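Local coordinates for cycloalternan-forming enzyme (Listeria monocytogenes serovar 1/2a, PDB 5F7U), which is a multidomain carbohydrate-active protein of glycosyl hydrolase family 31, built around a TIM-barrel domain and carrying a family 6 carbohydrate binding module, at residues A[118-123]-A[237-242]; A[970-975]-A[1046-1051]; A[1001-1006]-A[1014-1019]. The protein carries 1 engineered substitution. One frame throughout, in Å; residues are numbered along the deposited sequence.

Interaction 1: residues A[118-123]-A[237-242]; sequences WEYVQD and QYQNNF
Gln239 OE1 takes two bonds: Asn241 ND2 donates to it at 2.9 Å in a nearly straight bond, and a water donates to it while also bonding to Tyr120 OH, so that this oxygen links the two strands through solvent. The water stands 2.9 Å from Tyr120 OH. No direct hydrogen bond joins the strands; Tyr120 OH lies 3.4 Å from Gln239 NE2, but at an angle too poor to count. Tyr120 instead meets the amide carbon CD at the edge of its ring.

The other end of the amide faces Trp118. With chi1 at 69° and the chain extended beyond CG, Gln239 lifts NE2 over the centre of the indole, 3.1 Å above its plane. The amide and ring planes are almost perpendicular (86°), so the nitrogen meets the aromatic face end on instead of stacking flat. The bond from Asn241 ND2 should help fix the rotation of the amide; that donor also reaches Ser224 O, while Asn241 OD1 pairs with Ser320 OG. Farther round the indole, Gln237 CB touches CH2 at 3.7 Å, and Gln237 OE1 sits obliquely 3.4 Å from Trp118 CZ2. The NE2 of Gln237 turns to Asp324.

The paired alpha carbons, Trp118 with Gln237 and Tyr120 with Gln239, are about two strand spacings apart. Strand 214-229 pairs with both strands, and the 44° between the short segments is the ordinary twist of a sheet, summed over two strand steps. Side chains of next-but-one strands meet here on one face of an antiparallel sheet, 237-242 lying in the galactose mutarotase-like domain.

Interaction 2: residues A[970-975]-A[1046-1051]; sequences DAEKEA and FEADDT. With GLC (alpha-D-glucopyranose), chain D.
Phe1046 swings its CG opposite the backbone N (chi1 -174°), which lays the ring flat against the peptide between Asp970 and Ala971. This is a loop-to-loop contact in the family 6 carbohydrate binding module, between a type II beta turn, Ala971 to Glu974, and a type I turn, Glu1047 to Asp1050. Asp970 C sits over the ring centre, 3.6 Å above its plane, and Asp1050 CB covers the opposite face.

Beside the ring the backbones are joined directly: Phe1046 N donates to Glu974 O at 3.1 Å, nearly along the C=O axis. Phe1046 O has two partners, a water that also accepts from Lys973 N and the CA-H of Glu972, whose CA lies 3.3 Å away in a straight approach. The extended side chain of Glu972 then runs beside the second turn, with OE2 3.5 Å from Ala1048 CB.

Each turn is also braced from within. Glu974 OE1 takes a weak bond from Ala971 N, and Asp1050 OD2 uses its anti lone pair for Glu1047 N. At its Asp970 end the contact forms part of a glycan pocket: Gly1053 N and Glu1000 OE1 bond to the glucose, and Asp970 OD2 lies 3.3 Å from its C2.

Interaction 3: residues A[1001-1006]-A[1014-1019]; sequences DATRTV and QITLPK
Ala1002 and Leu1017 exchange two backbone hydrogen bonds, each 2.8 Å between the N of one and the O of the other, in the antiparallel beta hairpin that strands 1002-1008 and 1011-1017 form in the family 6 carbohydrate binding module. Arg1004 and Ile1015 form the next hydrogen-bonded pair, uneven in length: Ile1015 N reaches Arg1004 O at 2.8 Å, whereas Arg1004 N stands 3.2 Å from Ile1015 O. That last oxygen is also approached by the CA-H of Thr1003. Past the ladder, Asp1001 extends the pairing with its side chain, OD1 accepting from Lys1019 N at 2.8 Å on its anti side, somewhat out of the carboxylate plane.

The side chains of Ala1002, Arg1004, Ile1015 and Leu1017 lie on one face of the sheet. Val1006 CG2 rests on Ile1015 CG2 at 3.8 Å, and Arg1004 CG touches Leu1017 CD1 where the two chains cross at about a right angle. Ala1002, Arg1004 and Leu1017 all pack on Ile1054 of strand 1054-1062, which places this face inside the beta-sandwich of the binding module.

The next shell holds the polar ends. Within its own strand, a bend at chi2 (-68°) folds the Arg1004 chain back, bringing NH2 to Thr1003 O at 2.8 Å; the oxygen lies in the guanidinium plane, although the donor stands above the carbonyl plane. From outside, Ala1052 O bonds to NH1, and Phe969 adds a cation-pi contact. On the other face Gln1014, fully extended with chi1 -164°, lies across Thr1003, and its NE2 is 3.6 Å from Thr1003 OG1.

Both of those groups bond to Asp1050 OD1, and Thr1005 OG1 bonds to OD2. Such a cluster of polar partners round a buried carboxylate would favour its ionised form, and ties this hairpin to the neighbouring 1046-1051 loop.

Interactions 2 and 3 share the carbohydrate binding module and touch each other, their centres about 11 Å apart, with the hairpin of interaction 3 nested in the chain between the two loops of interaction 2. Asp1050 joins them, its carboxylate taking bonds from Glu1047 N in its own loop and from hairpin side chains. Interaction 1 is remote, its centre more than 70 Å from either, with 237-242 in the mutarotase-like domain. Chemistry follows place: interaction 3 is partly buried and rests on a regular backbone ladder, interaction 2 is a surface contact of turns round one aromatic ring beside a sugar, and interaction 1, also at the surface, relies on side chains and a water between non-adjacent strands.

Interaction 1: residues A[118-123]-A[237-242]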
# COMPACT_ATOMS: atom_id res chain seq x y z
N TRP A 118 1.74 -11.62 -35.37
CA TRP A 118 1.85 -12.57 -34.26
C TRP A 118 2.25 -13.96 -34.71
O TRP A 118 1.77 -14.47 -35.73
CB TRP A 118 0.53 -12.60 -33.46
CG TRP A 118 0.33 -11.34 -32.67
CD1 TRP A 118 -0.43 -10.26 -33.02
CD2 TRP A 118 0.95 -11.02 -31.43
NE1 TRP A 118 -0.34 -9.28 -32.04
CE2 TRP A 118 0.52 -9.72 -31.07
CE3 TRP A 118 1.85 -11.70 -30.59
CZ2 TRP A 118 0.93 -9.09 -29.89
CZ3 TRP A 118 2.28 -11.07 -29.41
CH2 TRP A 118 1.80 -9.77 -29.07
N GLU A 119 3.15 -14.56 -33.93
CA GLU A 119 3.50 -15.98 -34.04
C GLU A 119 3.29 -16.56 -32.65
O GLU A 119 3.57 -15.89 -31.64
CB GLU A 119 4.96 -16.15 -34.44
CG GLU A 119 5.29 -15.58 -35.82
CD GLU A 119 6.75 -15.72 -36.21
OE1 GLU A 119 7.60 -16.09 -35.37
OE2 GLU A 119 7.04 -15.43 -37.39
N TYR A 120 2.76 -17.78 -32.59
CA TYR A 120 2.45 -18.40 -31.30
C TYR A 120 3.11 -19.75 -31.20
O TYR A 120 3.46 -20.34 -32.20
CB TYR A 120 0.94 -18.58 -31.11
CG TYR A 120 0.14 -17.29 -31.16
CD1 TYR A 120 -0.07 -16.55 -29.98
CD2 TYR A 120 -0.41 -16.82 -32.37
CE1 TYR A 120 -0.81 -15.37 -30.00
CE2 TYR A 120 -1.14 -15.63 -32.40
CZ TYR A 120 -1.33 -14.92 -31.21
OH TYR A 120 -2.06 -13.75 -31.22
N VAL A 121 3.30 -20.21 -29.96
CA VAL A 121 3.74 -21.58 -29.72
C VAL A 121 2.64 -22.51 -30.24
O VAL A 121 1.46 -22.30 -29.94
CB VAL A 121 4.01 -21.84 -28.21
CG1 VAL A 121 4.26 -23.31 -27.95
CG2 VAL A 121 5.21 -21.01 -27.74
N GLN A 122 3.04 -23.52 -31.02
CA GLN A 122 2.13 -24.58 -31.45
C GLN A 122 2.25 -25.77 -30.49
O GLN A 122 1.47 -25.85 -29.54
CB GLN A 122 2.37 -24.96 -32.92
CG GLN A 122 1.54 -26.15 -33.44
CD GLN A 122 0.05 -26.00 -33.23
OE1 GLN A 122 -0.53 -24.93 -33.49
NE2 GLN A 122 -0.61 -27.07 -32.76
N ASP A 123 3.22 -26.66 -30.74
CA ASP A 123 3.41 -27.88 -29.96
C ASP A 123 4.74 -27.93 -29.22
O ASP A 123 5.72 -27.31 -29.65
CB ASP A 123 3.35 -29.11 -30.88
CG ASP A 123 2.01 -29.28 -31.57
OD1 ASP A 123 1.00 -28.74 -31.10
OD2 ASP A 123 1.96 -29.97 -32.60
N GLN A 237 6.59 -7.22 -29.25
CA GLN A 237 5.66 -7.49 -28.14
C GLN A 237 5.60 -8.97 -27.84
O GLN A 237 5.90 -9.79 -28.70
CB GLN A 237 4.24 -7.01 -28.47
CG GLN A 237 3.99 -5.50 -28.41
CD GLN A 237 2.51 -5.15 -28.45
OE1 GLN A 237 1.71 -5.82 -29.12
NE2 GLN A 237 2.14 -4.08 -27.73
N TYR A 238 5.20 -9.30 -26.60
CA TYR A 238 4.90 -10.66 -26.20
C TYR A 238 3.50 -10.71 -25.63
O TYR A 238 3.00 -9.72 -25.13
CB TYR A 238 5.81 -11.08 -25.05
CG TYR A 238 7.22 -11.44 -25.43
CD1 TYR A 238 7.49 -12.67 -26.05
CD2 TYR A 238 8.28 -10.58 -25.13
CE1 TYR A 238 8.79 -13.03 -26.37
CE2 TYR A 238 9.60 -10.93 -25.47
CZ TYR A 238 9.85 -12.15 -26.09
OH TYR A 238 11.14 -12.53 -26.41
N GLN A 239 2.88 -11.88 -25.68
CA GLN A 239 1.62 -12.07 -24.93
C GLN A 239 1.49 -13.50 -24.42
O GLN A 239 2.07 -14.43 -24.99
CB GLN A 239 0.39 -11.71 -25.79
CG GLN A 239 0.12 -12.67 -26.94
CD GLN A 239 -1.15 -12.30 -27.67
OE1 GLN A 239 -2.26 -12.59 -27.21
NE2 GLN A 239 -1.02 -11.62 -28.80
N ASN A 240 0.72 -13.64 -23.34
CA ASN A 240 0.14 -14.93 -22.98
C ASN A 240 -1.30 -14.72 -22.51
O ASN A 240 -1.70 -13.59 -22.15
CB ASN A 240 0.99 -15.68 -21.95
CG ASN A 240 0.81 -17.21 -22.05
OD1 ASN A 240 -0.05 -17.70 -22.80
ND2 ASN A 240 1.60 -17.96 -21.30
N ASN A 241 -2.08 -15.79 -22.57
CA ASN A 241 -3.52 -15.74 -22.32
C ASN A 241 -3.90 -16.89 -21.44
O ASN A 241 -3.43 -18.01 -21.65
CB ASN A 241 -4.28 -15.85 -23.66
CG ASN A 241 -3.97 -14.68 -24.58
OD1 ASN A 241 -4.68 -13.66 -24.57
ND2 ASN A 241 -2.91 -14.80 -25.37
N PHE A 242 -4.77 -16.60 -20.47
CA PHE A 242 -5.08 -17.52 -19.37
C PHE A 242 -6.58 -17.63 -19.17
O PHE A 242 -7.32 -16.68 -19.47
CB PHE A 242 -4.40 -17.01 -18.09
CG PHE A 242 -2.89 -16.87 -18.23
CD1 PHE A 242 -2.05 -17.96 -17.97
CD2 PHE A 242 -2.31 -15.66 -18.65
CE1 PHE A 242 -0.67 -17.85 -18.10
CE2 PHE A 242 -0.92 -15.55 -18.79
CZ PHE A 242 -0.11 -16.65 -18.52
O HOH W 1 -4.02 -13.87 -29.15

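Interaction 2: residues A[970-975]-A[1046-1051]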
# COMPACT_ATOMS: atom_id res chain seq x y z
N ASP A 970 -39.38 -5.08 31.50
CA ASP A 970 -40.49 -5.67 32.26
C ASP A 970 -41.86 -5.63 31.57
O ASP A 970 -42.90 -5.70 32.23
CB ASP A 970 -40.57 -5.01 33.63
CG ASP A 970 -40.96 -3.54 33.58
OD1 ASP A 970 -40.64 -2.84 32.59
OD2 ASP A 970 -41.62 -3.08 34.54
N ALA A 971 -41.85 -5.53 30.24
CA ALA A 971 -43.10 -5.51 29.48
C ALA A 971 -42.98 -6.45 28.29
O ALA A 971 -41.87 -6.69 27.80
CB ALA A 971 -43.43 -4.09 29.02
N GLU A 972 -44.11 -6.99 27.84
CA GLU A 972 -44.13 -7.86 26.65
C GLU A 972 -43.57 -7.13 25.43
O GLU A 972 -43.67 -5.90 25.33
CB GLU A 972 -45.55 -8.35 26.37
CG GLU A 972 -46.09 -9.31 27.41
CD GLU A 972 -47.42 -9.91 27.00
OE1 GLU A 972 -48.44 -9.56 27.62
OE2 GLU A 972 -47.44 -10.72 26.06
N LYS A 973 -42.97 -7.90 24.52
CA LYS A 973 -42.31 -7.41 23.29
C LYS A 973 -40.99 -6.65 23.55
O LYS A 973 -40.39 -6.07 22.64
CB LYS A 973 -43.29 -6.61 22.39
CG LYS A 973 -44.51 -7.42 21.97
CD LYS A 973 -45.38 -6.71 20.93
CE LYS A 973 -44.84 -6.87 19.50
NZ LYS A 973 -44.83 -8.28 19.00
N GLU A 974 -40.52 -6.69 24.80
CA GLU A 974 -39.20 -6.19 25.14
C GLU A 974 -38.21 -7.35 25.09
O GLU A 974 -38.50 -8.45 25.58
CB GLU A 974 -39.21 -5.54 26.52
CG GLU A 974 -40.10 -4.29 26.58
CD GLU A 974 -40.00 -3.53 27.89
OE1 GLU A 974 -39.33 -4.00 28.84
OE2 GLU A 974 -40.59 -2.44 27.98
N ALA A 975 -37.06 -7.11 24.46
CA ALA A 975 -36.05 -8.16 24.25
C ALA A 975 -34.62 -7.63 24.28
O ALA A 975 -34.37 -6.46 23.94
CB ALA A 975 -36.31 -8.88 22.93
N PHE A 1046 -39.22 -10.82 27.47
CA PHE A 1046 -40.27 -10.78 28.49
C PHE A 1046 -41.55 -11.17 27.79
O PHE A 1046 -42.06 -10.44 26.95
CB PHE A 1046 -40.39 -9.39 29.12
CG PHE A 1046 -41.35 -9.31 30.28
CD1 PHE A 1046 -42.74 -9.29 30.07
CD2 PHE A 1046 -40.87 -9.25 31.59
CE1 PHE A 1046 -43.62 -9.21 31.14
CE2 PHE A 1046 -41.75 -9.17 32.66
CZ PHE A 1046 -43.12 -9.15 32.44
N GLU A 1047 -42.06 -12.35 28.12
CA GLU A 1047 -43.28 -12.83 27.48
C GLU A 1047 -44.47 -12.76 28.43
O GLU A 1047 -44.32 -12.29 29.57
CB GLU A 1047 -43.07 -14.21 26.89
CG GLU A 1047 -42.10 -14.13 25.72
CD GLU A 1047 -41.90 -15.43 25.00
OE1 GLU A 1047 -41.01 -15.43 24.12
OE2 GLU A 1047 -42.59 -16.43 25.29
N ALA A 1048 -45.63 -13.20 27.96
CA ALA A 1048 -46.87 -13.10 28.74
C ALA A 1048 -46.81 -13.82 30.09
O ALA A 1048 -47.37 -13.34 31.08
CB ALA A 1048 -48.07 -13.56 27.92
N ASP A 1049 -46.11 -14.96 30.14
CA ASP A 1049 -45.95 -15.70 31.39
C ASP A 1049 -44.69 -15.31 32.19
O ASP A 1049 -44.24 -16.06 33.06
CB ASP A 1049 -46.05 -17.22 31.14
CG ASP A 1049 -44.93 -17.77 30.26
OD1 ASP A 1049 -44.17 -17.00 29.62
OD2 ASP A 1049 -44.81 -19.01 30.20
N ASP A 1050 -44.11 -14.16 31.86
CA ASP A 1050 -42.99 -13.63 32.62
C ASP A 1050 -43.44 -12.55 33.60
O ASP A 1050 -44.55 -12.02 33.50
CB ASP A 1050 -41.88 -13.13 31.69
CG ASP A 1050 -41.09 -14.26 31.09
OD1 ASP A 1050 -40.73 -15.21 31.82
OD2 ASP A 1050 -40.80 -14.20 29.87
N THR A 1051 -42.57 -12.25 34.56
CA THR A 1051 -42.95 -11.34 35.63
C THR A 1051 -41.79 -10.48 36.15
O THR A 1051 -40.62 -10.89 36.12
CB THR A 1051 -43.73 -12.08 36.76
OG1 THR A 1051 -44.44 -11.12 37.56
CG2 THR A 1051 -42.83 -12.91 37.65
C1 GLC D . -40.08 -1.96 37.38
C2 GLC D . -41.49 -1.36 37.38
C3 GLC D . -42.02 -1.21 38.82
C4 GLC D . -41.91 -2.53 39.60
C5 GLC D . -40.52 -3.17 39.46
C6 GLC D . -40.45 -4.60 39.99
O2 GLC D . -41.47 -0.11 36.69
O3 GLC D . -43.37 -0.75 38.80
O4 GLC D . -42.20 -2.32 40.98
O5 GLC D . -40.11 -3.21 38.08
O6 GLC D . -41.31 -5.46 39.24
O HOH W 2 -43.42 -10.90 24.38

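Interaction 3: residues A[1001-1006]-A[1014-1019]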
# COMPACT_ATOMS: atom_id res chain seq x y z
N ASP A 1001 -39.10 -11.58 43.04
CA ASP A 1001 -38.67 -12.63 42.09
C ASP A 1001 -39.13 -12.31 40.68
O ASP A 1001 -40.25 -11.86 40.46
CB ASP A 1001 -39.25 -14.00 42.48
CG ASP A 1001 -38.66 -14.58 43.74
OD1 ASP A 1001 -37.72 -13.98 44.32
OD2 ASP A 1001 -39.14 -15.64 44.18
N ALA A 1002 -38.24 -12.55 39.72
CA ALA A 1002 -38.57 -12.30 38.33
C ALA A 1002 -38.38 -13.57 37.51
O ALA A 1002 -37.69 -14.51 37.95
CB ALA A 1002 -37.69 -11.19 37.78
N THR A 1003 -39.02 -13.60 36.34
CA THR A 1003 -38.71 -14.61 35.32
C THR A 1003 -38.54 -13.96 33.95
O THR A 1003 -39.18 -12.94 33.65
CB THR A 1003 -39.78 -15.73 35.18
OG1 THR A 1003 -41.00 -15.17 34.69
CG2 THR A 1003 -40.05 -16.45 36.50
N ARG A 1004 -37.65 -14.55 33.15
CA ARG A 1004 -37.47 -14.17 31.74
C ARG A 1004 -37.40 -15.43 30.88
O ARG A 1004 -37.10 -16.52 31.37
CB ARG A 1004 -36.22 -13.31 31.53
CG ARG A 1004 -36.25 -11.93 32.18
CD ARG A 1004 -37.27 -11.00 31.53
NE ARG A 1004 -37.22 -9.67 32.13
CZ ARG A 1004 -37.79 -9.33 33.30
NH1 ARG A 1004 -37.68 -8.08 33.73
NH2 ARG A 1004 -38.46 -10.22 34.02
N THR A 1005 -37.69 -15.26 29.60
CA THR A 1005 -37.68 -16.37 28.66
C THR A 1005 -36.43 -16.19 27.81
O THR A 1005 -36.10 -15.06 27.41
CB THR A 1005 -38.97 -16.37 27.82
OG1 THR A 1005 -40.09 -16.57 28.68
CG2 THR A 1005 -38.95 -17.48 26.79
N VAL A 1006 -35.71 -17.29 27.59
CA VAL A 1006 -34.48 -17.28 26.81
C VAL A 1006 -34.64 -18.23 25.62
O VAL A 1006 -35.20 -19.31 25.77
CB VAL A 1006 -33.25 -17.69 27.65
CG1 VAL A 1006 -31.95 -17.32 26.92
CG2 VAL A 1006 -33.28 -17.00 29.01
N GLN A 1014 -37.41 -21.07 30.25
CA GLN A 1014 -37.70 -19.98 31.17
C GLN A 1014 -36.73 -20.02 32.35
O GLN A 1014 -36.42 -21.10 32.87
CB GLN A 1014 -39.15 -20.04 31.65
CG GLN A 1014 -39.62 -18.73 32.28
CD GLN A 1014 -41.07 -18.74 32.75
OE1 GLN A 1014 -41.50 -19.64 33.48
NE2 GLN A 1014 -41.83 -17.72 32.35
N ILE A 1015 -36.26 -18.85 32.76
CA ILE A 1015 -35.28 -18.75 33.85
C ILE A 1015 -35.87 -17.97 35.01
O ILE A 1015 -36.66 -17.05 34.81
CB ILE A 1015 -33.93 -18.14 33.40
CG1 ILE A 1015 -34.08 -16.66 33.02
CG2 ILE A 1015 -33.35 -18.96 32.25
CD1 ILE A 1015 -32.77 -15.94 32.70
N THR A 1016 -35.47 -18.36 36.21
CA THR A 1016 -35.93 -17.75 37.45
C THR A 1016 -34.83 -16.88 38.01
O THR A 1016 -33.68 -17.33 38.15
CB THR A 1016 -36.34 -18.81 38.48
OG1 THR A 1016 -37.48 -19.51 37.99
CG2 THR A 1016 -36.69 -18.18 39.83
N LEU A 1017 -35.18 -15.64 38.31
CA LEU A 1017 -34.24 -14.67 38.80
C LEU A 1017 -34.74 -14.19 40.16
O LEU A 1017 -35.57 -13.28 40.22
CB LEU A 1017 -34.13 -13.52 37.81
CG LEU A 1017 -33.73 -13.93 36.39
CD1 LEU A 1017 -34.03 -12.82 35.39
CD2 LEU A 1017 -32.25 -14.31 36.37
N PRO A 1018 -34.27 -14.83 41.26
CA PRO A 1018 -34.75 -14.46 42.61
C PRO A 1018 -34.53 -12.99 42.98
O PRO A 1018 -33.59 -12.36 42.50
CB PRO A 1018 -33.93 -15.36 43.54
CG PRO A 1018 -33.50 -16.51 42.70
CD PRO A 1018 -33.32 -15.96 41.31
N LYS A 1019 -35.41 -12.48 43.84
CA LYS A 1019 -35.30 -11.13 44.39
C LYS A 1019 -33.90 -10.89 44.96
O LYS A 1019 -33.33 -11.79 45.61
CB LYS A 1019 -36.35 -10.92 45.49
CG LYS A 1019 -36.46 -9.51 46.04
CD LYS A 1019 -37.31 -9.49 47.33
CE LYS A 1019 -37.38 -8.10 47.97
NZ LYS A 1019 -36.07 -7.63 48.54